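Local coordinates for spydx (PDB 2J43), which binds alpha-glucans such as host lung glycogen through family 41 carbohydrate-binding modules, as part of a pullulanase that probably cleaves alpha-1,6-glucosidic linkages, at residues 186-195 and 204-213; 142-150 and 174-185. One frame throughout, in Å; residues are numbered along the deposited sequence. Where two conformers were deposited one is given.

Interaction 1 of 2, residues 186-195 and 204-213; sequences VQPKDYLFKE and VKDTDPKVYN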
loop_
_atom_site.group_PDB
_atom_site.type_symbol
_atom_site.label_atom_id
_atom_site.label_comp_id
_atom_site.label_asym_id
_atom_site.label_seq_id
_atom_site.Cartn_x
_atom_site.Cartn_y
_atom_site.Cartn_z
ATOM N N VAL A 186 23.828 -4.492 5.649
ATOM C CA VAL A 186 23.345 -3.404 6.498
ATOM C C VAL A 186 22.913 -3.980 7.847
ATOM O O VAL A 186 23.172 -3.374 8.903
ATOM C CB VAL A 186 22.230 -2.603 5.810
ATOM C CG1 VAL A 186 21.569 -1.624 6.790
ATOM C CG2 VAL A 186 22.833 -1.837 4.683
ATOM N N GLN A 187 22.279 -5.112 7.792
ATOM C CA GLN A 187 22.183 -6.018 8.941
ATOM C C GLN A 187 22.338 -7.465 8.462
ATOM O O GLN A 187 22.204 -7.765 7.283
ATOM C CB GLN A 187 20.871 -5.739 9.706
ATOM C CG GLN A 187 19.585 -5.914 8.900
ATOM C CD GLN A 187 19.254 -7.350 8.629
ATOM O OE1 GLN A 187 18.907 -7.742 7.494
ATOM N NE2 GLN A 187 19.346 -8.170 9.677
ATOM N N PRO A 188 22.676 -8.389 9.365
ATOM C CA PRO A 188 23.125 -9.713 8.932
ATOM C C PRO A 188 22.103 -10.769 8.580
ATOM O O PRO A 188 22.479 -11.810 8.063
ATOM C CB PRO A 188 24.005 -10.195 10.123
ATOM C CG PRO A 188 23.586 -9.445 11.267
ATOM C CD PRO A 188 22.790 -8.213 10.814
ATOM N N LYS A 189 20.835 -10.558 8.867
ATOM C CA LYS A 189 19.902 -11.637 8.657
ATOM C C LYS A 189 19.189 -11.424 7.347
ATOM O O LYS A 189 18.641 -10.361 7.081
ATOM C CB LYS A 189 18.913 -11.727 9.821
ATOM C CG LYS A 189 19.410 -12.603 11.001
ATOM C CD LYS A 189 18.755 -12.173 12.329
ATOM C CE LYS A 189 19.775 -11.806 13.442
ATOM N NZ LYS A 189 19.492 -10.400 13.912
ATOM N N ASP A 190 19.158 -12.471 6.563
ATOM C CA ASP A 190 18.451 -12.466 5.293
ATOM C C ASP A 190 16.976 -12.168 5.492
ATOM O O ASP A 190 16.329 -12.744 6.388
ATOM C CB ASP A 190 18.542 -13.819 4.665
ATOM C CG ASP A 190 19.920 -14.137 4.081
ATOM O OD1 ASP A 190 20.753 -13.222 3.871
ATOM O OD2 ASP A 190 20.182 -15.315 3.716
ATOM N N TYR A 191 16.436 -11.303 4.651
ATOM C CA TYR A 191 14.994 -11.084 4.613
ATOM C C TYR A 191 14.339 -12.134 3.769
ATOM O O TYR A 191 14.757 -12.404 2.669
ATOM C CB TYR A 191 14.684 -9.736 3.983
ATOM C CG TYR A 191 15.136 -8.566 4.758
ATOM C CD1 TYR A 191 14.509 -8.205 5.913
ATOM C CD2 TYR A 191 16.209 -7.783 4.326
ATOM C CE1 TYR A 191 14.902 -7.110 6.643
ATOM C CE2 TYR A 191 16.607 -6.693 4.998
ATOM C CZ TYR A 191 15.989 -6.337 6.185
ATOM O OH TYR A 191 16.460 -5.244 6.857
ATOM N N LEU A 192 13.246 -12.709 4.269
ATOM C CA LEU A 192 12.521 -13.728 3.552
ATOM C C LEU A 192 11.060 -13.312 3.454
ATOM O O LEU A 192 10.491 -12.809 4.424
ATOM C CB LEU A 192 12.634 -15.060 4.323
ATOM C CG LEU A 192 13.447 -16.210 3.718
ATOM C CD1 LEU A 192 14.726 -15.787 2.921
ATOM C CD2 LEU A 192 13.801 -17.246 4.825
ATOM N N PHE A 193 10.474 -13.499 2.282
ATOM C CA PHE A 193 9.055 -13.176 2.089
ATOM C C PHE A 193 8.364 -14.201 1.253
ATOM O O PHE A 193 8.787 -14.538 0.182
ATOM C CB PHE A 193 8.902 -11.784 1.454
ATOM C CG PHE A 193 7.473 -11.287 1.419
ATOM C CD1 PHE A 193 6.842 -10.894 2.596
ATOM C CD2 PHE A 193 6.800 -11.195 0.231
ATOM C CE1 PHE A 193 5.519 -10.451 2.559
ATOM C CE2 PHE A 193 5.484 -10.732 0.183
ATOM C CZ PHE A 193 4.865 -10.356 1.350
ATOM N N LYS A 194 7.210 -14.677 1.732
ATOM C CA LYS A 194 6.478 -15.722 1.020
ATOM C C LYS A 194 4.959 -15.486 0.966
ATOM O O LYS A 194 4.202 -16.446 0.863
ATOM C CB LYS A 194 6.762 -17.088 1.688
ATOM C CG LYS A 194 6.439 -17.163 3.170
ATOM C CD LYS A 194 6.029 -18.583 3.601
ATOM C CE LYS A 194 7.205 -19.501 3.840
ATOM N NZ LYS A 194 6.782 -20.736 4.605
ATOM N N GLU A 195 4.513 -14.241 1.047
ATOM C CA GLU A 195 3.091 -13.917 0.857
ATOM C C GLU A 195 2.878 -13.222 -0.500
ATOM O O GLU A 195 2.223 -12.191 -0.585
ATOM C CB GLU A 195 2.570 -13.014 2.007
ATOM C CG GLU A 195 3.091 -13.291 3.418
ATOM C CD GLU A 195 2.421 -12.415 4.489
ATOM O OE1 GLU A 195 2.482 -11.148 4.443
ATOM O OE2 GLU A 195 1.800 -13.007 5.392
ATOM N N VAL A 204 10.942 -2.565 4.216
ATOM C CA VAL A 204 12.013 -2.770 5.203
ATOM C C VAL A 204 12.651 -1.460 5.566
ATOM O O VAL A 204 12.518 -0.460 4.847
ATOM C CB VAL A 204 13.105 -3.798 4.730
ATOM C CG1 VAL A 204 12.550 -5.240 4.762
ATOM C CG2 VAL A 204 13.621 -3.439 3.403
ATOM N N LYS A 205 13.269 -1.394 6.749
ATOM C CA LYS A 205 13.842 -0.158 7.208
ATOM C C LYS A 205 15.104 -0.330 8.069
ATOM O O LYS A 205 15.239 -1.357 8.731
ATOM C CB LYS A 205 12.816 0.614 8.066
ATOM C CG LYS A 205 12.235 -0.153 9.244
ATOM C CD LYS A 205 11.289 0.787 10.062
ATOM C CE LYS A 205 10.634 0.093 11.217
ATOM N NZ LYS A 205 11.579 -0.292 12.334
ATOM N N ASP A 206 15.987 0.664 8.005
ATOM C CA ASP A 206 17.116 0.797 8.915
ATOM C C ASP A 206 17.902 -0.525 9.028
ATOM O O ASP A 206 18.326 -1.081 7.989
ATOM C CB ASP A 206 16.574 1.338 10.268
ATOM C CG ASP A 206 15.823 2.645 10.100
ATOM O OD1 ASP A 206 16.404 3.593 9.554
ATOM O OD2 ASP A 206 14.670 2.794 10.470
ATOM N N THR A 207 18.077 -1.046 10.257
ATOM C CA THR A 207 18.711 -2.324 10.498
ATOM C C THR A 207 17.760 -3.346 11.080
ATOM O O THR A 207 18.155 -4.354 11.680
ATOM C CB THR A 207 19.918 -2.188 11.420
ATOM O OG1 THR A 207 19.543 -1.509 12.629
ATOM C CG2 THR A 207 20.974 -1.298 10.776
ATOM N N ASP A 208 16.480 -3.111 10.846
ATOM C CA ASP A 208 15.436 -3.991 11.303
ATOM C C ASP A 208 15.358 -5.225 10.418
ATOM O O ASP A 208 15.168 -5.116 9.209
ATOM C CB ASP A 208 14.144 -3.171 11.238
ATOM C CG ASP A 208 12.932 -3.862 11.824
ATOM O OD1 ASP A 208 12.883 -5.099 11.965
ATOM O OD2 ASP A 208 11.923 -3.152 12.142
ATOM N N PRO A 209 15.490 -6.415 10.994
ATOM C CA PRO A 209 15.461 -7.652 10.230
ATOM C C PRO A 209 14.073 -8.120 9.740
ATOM O O PRO A 209 14.021 -9.103 9.033
ATOM C CB PRO A 209 16.005 -8.680 11.240
ATOM C CG PRO A 209 15.471 -8.224 12.476
ATOM C CD PRO A 209 15.682 -6.692 12.436
ATOM N N LYS A 210 12.976 -7.444 10.104
ATOM C CA LYS A 210 11.664 -7.881 9.655
ATOM C C LYS A 210 11.262 -7.318 8.310
ATOM O O LYS A 210 11.503 -6.151 8.082
ATOM C CB LYS A 210 10.604 -7.422 10.659
ATOM C CG LYS A 210 10.661 -8.172 11.964
ATOM C CD LYS A 210 9.577 -7.631 12.916
ATOM C CE LYS A 210 9.158 -8.677 13.950
ATOM N NZ LYS A 210 8.035 -8.183 14.829
ATOM N N VAL A 211 10.624 -8.150 7.488
ATOM C CA VAL A 211 9.909 -7.709 6.284
ATOM C C VAL A 211 8.465 -7.443 6.663
ATOM O O VAL A 211 7.799 -8.313 7.218
ATOM C CB VAL A 211 9.823 -8.779 5.222
ATOM C CG1 VAL A 211 9.276 -8.208 3.913
ATOM C CG2 VAL A 211 11.178 -9.374 4.972
ATOM N N TYR A 212 7.995 -6.250 6.317
ATOM C CA TYR A 212 6.652 -5.803 6.630
ATOM C C TYR A 212 5.888 -5.762 5.336
ATOM O O TYR A 212 6.436 -5.490 4.267
ATOM C CB TYR A 212 6.690 -4.439 7.279
ATOM C CG TYR A 212 7.448 -4.389 8.568
ATOM C CD1 TYR A 212 6.805 -4.652 9.783
ATOM C CD2 TYR A 212 8.776 -4.036 8.598
ATOM C CE1 TYR A 212 7.482 -4.605 10.955
ATOM C CE2 TYR A 212 9.491 -3.951 9.809
ATOM C CZ TYR A 212 8.829 -4.276 10.990
ATOM O OH TYR A 212 9.459 -4.213 12.225
ATOM N N ASN A 213 4.595 -6.056 5.436
ATOM C CA ASN A 213 3.700 -6.075 4.292
ATOM C C ASN A 213 2.889 -4.754 4.140
ATOM O O ASN A 213 1.986 -4.679 3.331
ATOM C CB ASN A 213 2.800 -7.294 4.351
ATOM C CG ASN A 213 1.777 -7.226 5.457
ATOM O OD1 ASN A 213 1.452 -6.159 5.963
ATOM N ND2 ASN A 213 1.293 -8.389 5.866
HETATM O O HOH W 1 15.026 -11.369 8.481
HETATM O O HOH W 2 18.579 -3.548 6.375
#
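Tyr191 on strand 191-193 reaches across to Val204, Asp208 and Val211, bringing together the two outermost strands of the seven-stranded sheet in the second carbohydrate-binding module, a beta-sandwich module. Apolar packing centres on the tyrosine ring. Val204 CG1 lies over one face, 3.8 Å from the Tyr191 ring centroid and 21° off the normal, a CH-pi contact. Val211 divides its work between two aromatics: CG2 meets Tyr191 CD1 at 3.7 Å, while CG1, anti to its own N (chi1 -171°), turns to Phe193 CD1 at 3.9 Å. Phe172 of strand 170-176 also meets the buried Tyr191 ring. At the other end of the contact, the Thr207 and Val186 side chains cross at about a right angle, with Thr207 CG2 4.0 Å from Val186 CG1.

The polar contacts fix the ring's far end. Tyr191 OH donates to the backbone Asp208 O at 2.7 Å, approaching from above the carbonyl plane rather than along a lone pair, and it accepts a bond from a water lying in the ring plane that also serves Asp206 O. Asp208 is itself held firmly: it closes the type II' turn that starts at Lys205, its OD1 forms an Asx turn with Lys210 N, and OD2 is gripped by both Lys205 NZ and Tyr212 OH. At the outer end, Asn213 ND2 donates a weak but nearly straight bond to Glu195 OE1 at 3.3 Å, the amide and carboxylate planes only 10° apart.

Interaction 2 of 2, residues 142-150 and 174-185; sequences DWPNGLDLS and ILDKSKTGDAIK
Lys177 NZ stretches between two acceptors of segment 142-150, donating a weak hydrogen bond to Asn145 OD1 at 3.3 Å and forming a long salt bridge with Asp148 OD1; since both acceptor residues have a second conformer, this grip is probably loose. The lysine chain reaches them by bending at its CG-CD bond (chi3 -56°), and on the way its CD passes Pro144 O. The turn carrying Lys177, a type I turn, is more firmly held: Asp176 OD1 accepts from two donors on the same face of its carboxylate, where the bond to Ser178 N makes an Asx turn and Ser178 OG adds a second, while OD2 pairs with Lys179 NZ.

Apolar contact is made by Trp143 and Pro144, joined by a cis peptide bond. Pro144 CB sits above one face of the indole, and Leu175 CD1 lies over the same face, 4.1 Å from the centroid of the six-membered Trp143 ring. The other leucine branch, CD2, approaches the ring at Trp143 CH2, 3.5 Å away. Ile184 CG2, from the short 3-10 segment 182-184, packs against Pro144 CB at 3.5 Å and also touches Trp143 CZ2. Trp143 NE1 donates, in the ring plane, to a water 2.9 Å away that in turn donates to Gly181 O, tying the indole to the turn before that segment.

Trp131 meets the indole edge-to-face. With Leu175 and Pro144 against one face of the exposed Trp143, this tryptophan pair probably serves as in the aromatic pairs that cradle alpha-glucans in family 41 modules.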
loop_
_atom_site.group_PDB
_atom_site.type_symbol
_atom_site.label_atom_id
_atom_site.label_comp_id
_atom_site.label_asym_id
_atom_site.label_seq_id
_atom_site.Cartn_x
_atom_site.Cartn_y
_atom_site.Cartn_z
ATOM N N ASP A 142 27.768 -11.157 -8.666
ATOM C CA ASP A 142 28.969 -10.359 -8.373
ATOM C C ASP A 142 28.850 -9.549 -7.096
ATOM O O ASP A 142 28.945 -8.323 -7.068
ATOM C CB ASP A 142 29.371 -9.476 -9.582
ATOM C CG ASP A 142 29.577 -10.299 -10.846
ATOM O OD1 ASP A 142 30.462 -11.187 -10.852
ATOM O OD2 ASP A 142 28.850 -10.198 -11.854
ATOM N N TRP A 143 28.696 -10.268 -5.994
ATOM C CA TRP A 143 28.701 -9.660 -4.681
ATOM C C TRP A 143 29.746 -8.564 -4.476
ATOM O O TRP A 143 30.904 -8.810 -4.786
ATOM C CB TRP A 143 28.924 -10.782 -3.667
ATOM C CG TRP A 143 28.923 -10.302 -2.300
ATOM C CD1 TRP A 143 29.981 -9.859 -1.590
ATOM C CD2 TRP A 143 27.788 -10.188 -1.454
ATOM N NE1 TRP A 143 29.587 -9.484 -0.327
ATOM C CE2 TRP A 143 28.234 -9.678 -0.222
ATOM C CE3 TRP A 143 26.429 -10.470 -1.608
ATOM C CZ2 TRP A 143 27.371 -9.440 0.844
ATOM C CZ3 TRP A 143 25.585 -10.247 -0.530
ATOM C CH2 TRP A 143 26.046 -9.748 0.656
ATOM N N PRO A 144 29.413 -7.386 -3.931
ATOM C CA PRO A 144 28.082 -6.968 -3.496
ATOM C C PRO A 144 27.287 -6.119 -4.515
ATOM O O PRO A 144 26.462 -5.293 -4.070
ATOM C CB PRO A 144 28.437 -6.091 -2.298
ATOM C CG PRO A 144 29.645 -5.299 -2.832
ATOM C CD PRO A 144 30.409 -6.328 -3.623
ATOM N N ASN A 145 27.462 -6.351 -5.818
ATOM C CA ASN A 145 26.752 -5.486 -6.795
ATOM C C ASN A 145 25.270 -5.870 -7.069
ATOM O O ASN A 145 24.869 -6.376 -8.118
ATOM C CB ASN A 145 27.547 -5.337 -8.082
ATOM C CG ASN A 145 27.171 -4.086 -8.885
ATOM O OD1 ASN A 145 26.297 -3.276 -8.522
ATOM N ND2 ASN A 145 27.823 -3.954 -10.005
ATOM N N GLY A 146 24.432 -5.527 -6.136
ATOM C CA GLY A 146 23.027 -5.834 -6.313
ATOM C C GLY A 146 22.278 -4.730 -7.036
ATOM O O GLY A 146 22.855 -3.883 -7.684
ATOM N N LEU A 147 20.963 -4.718 -6.884
ATOM C CA LEU A 147 20.135 -3.767 -7.584
ATOM C C LEU A 147 20.210 -2.433 -6.884
ATOM O O LEU A 147 20.004 -2.330 -5.665
ATOM C CB LEU A 147 18.675 -4.236 -7.618
ATOM C CG LEU A 147 18.402 -5.665 -8.106
ATOM C CD1 LEU A 147 16.962 -6.056 -7.857
ATOM C CD2 LEU A 147 18.813 -5.877 -9.557
ATOM N N ASP A 148 20.491 -1.366 -7.638
ATOM C CA ASP A 148 20.550 -0.023 -7.057
ATOM C C ASP A 148 19.196 0.394 -6.451
ATOM O O ASP A 148 18.137 0.079 -7.004
ATOM C CB ASP A 148 20.880 1.038 -8.117
ATOM C CG ASP A 148 22.292 0.922 -8.699
ATOM O OD1 ASP A 148 23.234 0.450 -8.053
ATOM O OD2 ASP A 148 22.527 1.331 -9.839
ATOM N N LEU A 149 19.265 1.138 -5.363
ATOM C CA LEU A 149 18.111 1.818 -4.775
ATOM C C LEU A 149 18.092 3.301 -5.237
ATOM O O LEU A 149 18.054 4.242 -4.422
ATOM C CB LEU A 149 18.213 1.710 -3.249
ATOM C CG LEU A 149 17.819 0.304 -2.738
ATOM C CD1 LEU A 149 18.290 0.088 -1.327
ATOM C CD2 LEU A 149 16.343 0.036 -2.808
ATOM N N SER A 150 18.122 3.511 -6.543
ATOM C CA SER A 150 18.120 4.870 -7.094
ATOM C C SER A 150 16.690 5.446 -7.190
ATOM O O SER A 150 16.521 6.681 -7.245
ATOM C CB SER A 150 18.791 4.897 -8.466
ATOM O OG SER A 150 18.196 3.970 -9.333
ATOM N N ILE A 174 19.653 -5.994 2.166
ATOM C CA ILE A 174 20.070 -4.627 1.794
ATOM C C ILE A 174 21.566 -4.492 2.067
ATOM O O ILE A 174 22.032 -4.759 3.202
ATOM C CB ILE A 174 19.322 -3.553 2.578
ATOM C CG1 ILE A 174 17.810 -3.755 2.539
ATOM C CG2 ILE A 174 19.678 -2.142 2.055
ATOM C CD1 ILE A 174 17.211 -3.767 1.129
ATOM N N LEU A 175 22.304 -4.042 1.058
ATOM C CA LEU A 175 23.762 -3.893 1.124
ATOM C C LEU A 175 24.204 -2.457 1.079
ATOM O O LEU A 175 23.539 -1.600 0.475
ATOM C CB LEU A 175 24.403 -4.607 -0.064
ATOM C CG LEU A 175 23.983 -6.050 -0.332
ATOM C CD1 LEU A 175 24.827 -6.645 -1.486
ATOM C CD2 LEU A 175 24.089 -6.856 0.951
ATOM N N ASP A 176 25.324 -2.184 1.738
ATOM C CA ASP A 176 25.985 -0.912 1.604
ATOM C C ASP A 176 27.327 -1.119 0.919
ATOM O O ASP A 176 28.276 -1.576 1.519
ATOM C CB ASP A 176 26.125 -0.275 2.987
ATOM C CG ASP A 176 26.750 1.091 2.935
ATOM O OD1 ASP A 176 27.270 1.475 1.858
ATOM O OD2 ASP A 176 26.779 1.826 3.966
ATOM N N LYS A 177 27.380 -0.801 -0.363
ATOM C CA LYS A 177 28.582 -1.056 -1.184
ATOM C C LYS A 177 29.762 -0.130 -0.857
ATOM O O LYS A 177 30.850 -0.363 -1.379
ATOM C CB LYS A 177 28.250 -0.912 -2.635
ATOM C CG LYS A 177 27.136 -1.846 -3.120
ATOM C CD LYS A 177 26.967 -1.870 -4.620
ATOM C CE LYS A 177 26.719 -0.486 -5.212
ATOM N NZ LYS A 177 26.558 -0.485 -6.700
ATOM N N SER A 178 29.550 0.886 -0.029
ATOM C CA SER A 178 30.627 1.762 0.402
ATOM C C SER A 178 31.506 1.064 1.443
ATOM O O SER A 178 32.662 1.466 1.701
ATOM C CB SER A 178 30.056 3.060 0.949
ATOM O OG SER A 178 29.550 2.900 2.250
ATOM N N LYS A 179 30.997 -0.029 2.008
ATOM C CA LYS A 179 31.710 -0.761 3.040
ATOM C C LYS A 179 32.513 -1.931 2.504
ATOM O O LYS A 179 32.478 -2.216 1.331
ATOM C CB LYS A 179 30.718 -1.270 4.088
ATOM C CG LYS A 179 29.812 -0.208 4.656
ATOM C CD LYS A 179 30.625 0.876 5.360
ATOM C CE LYS A 179 29.976 1.423 6.594
ATOM N NZ LYS A 179 28.876 2.320 6.268
ATOM N N THR A 180 33.267 -2.596 3.384
ATOM C CA THR A 180 33.963 -3.842 3.036
ATOM C C THR A 180 33.685 -4.964 4.062
ATOM O O THR A 180 33.287 -4.709 5.199
ATOM C CB THR A 180 35.478 -3.624 2.945
ATOM O OG1 THR A 180 35.947 -3.274 4.233
ATOM C CG2 THR A 180 35.845 -2.416 2.077
ATOM N N GLY A 181 33.902 -6.200 3.636
ATOM C CA GLY A 181 33.682 -7.365 4.481
ATOM C C GLY A 181 32.266 -7.444 5.024
ATOM O O GLY A 181 31.318 -7.166 4.297
ATOM N N ASP A 182 32.114 -7.786 6.300
ATOM C CA ASP A 182 30.791 -8.115 6.861
ATOM C C ASP A 182 29.897 -6.876 6.947
ATOM O O ASP A 182 28.658 -6.993 6.823
ATOM C CB ASP A 182 30.930 -8.780 8.227
ATOM C CG ASP A 182 31.376 -10.247 8.136
ATOM O OD1 ASP A 182 31.639 -10.775 7.027
ATOM O OD2 ASP A 182 31.466 -10.965 9.157
ATOM N N ALA A 183 30.520 -5.694 7.074
ATOM C CA ALA A 183 29.814 -4.400 7.108
ATOM C C ALA A 183 29.064 -4.021 5.808
ATOM O O ALA A 183 28.271 -3.081 5.781
ATOM C CB ALA A 183 30.786 -3.292 7.493
ATOM N N ILE A 184 29.288 -4.761 4.739
ATOM C CA ILE A 184 28.509 -4.562 3.508
ATOM C C ILE A 184 27.047 -4.931 3.794
ATOM O O ILE A 184 26.126 -4.346 3.229
ATOM C CB ILE A 184 29.095 -5.388 2.363
ATOM C CG1 ILE A 184 30.449 -4.815 1.909
ATOM C CG2 ILE A 184 28.160 -5.450 1.181
ATOM C CD1 ILE A 184 31.185 -5.741 0.880
ATOM N N LYS A 185 26.822 -5.927 4.646
ATOM C CA LYS A 185 25.423 -6.250 5.023
ATOM C C LYS A 185 24.891 -5.204 6.009
ATOM O O LYS A 185 25.441 -5.014 7.098
ATOM C CB LYS A 185 25.357 -7.624 5.657
ATOM C CG LYS A 185 25.848 -8.698 4.747
ATOM C CD LYS A 185 25.729 -10.069 5.451
ATOM C CE LYS A 185 25.933 -11.173 4.530
ATOM N NZ LYS A 185 25.666 -12.517 5.202
HETATM O O HOH W 3 30.988 -9.089 2.138
#

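Both interactions belong to the second of the chain's two modules and reach the same seven-stranded sheet, with centres 15 Å apart on the same side of the chain's centre. They come in series: interaction 2 ends at residue 185 and interaction 1 begins at the very next residue. Strands 170-176 and 191-193 are neighbours in the sheet, and Val186 N lies 3.0 Å from Ile174 O, a probable hydrogen bond, while Tyr191 CE2 packs against Ile174 CG1. Interaction 1 lies where the sheet's edge strands approach each other, one strand on from 170-176, whereas interaction 2 gathers peripheral turns around Trp143, at a surface probably used for glucan recognition, as inferred from the family.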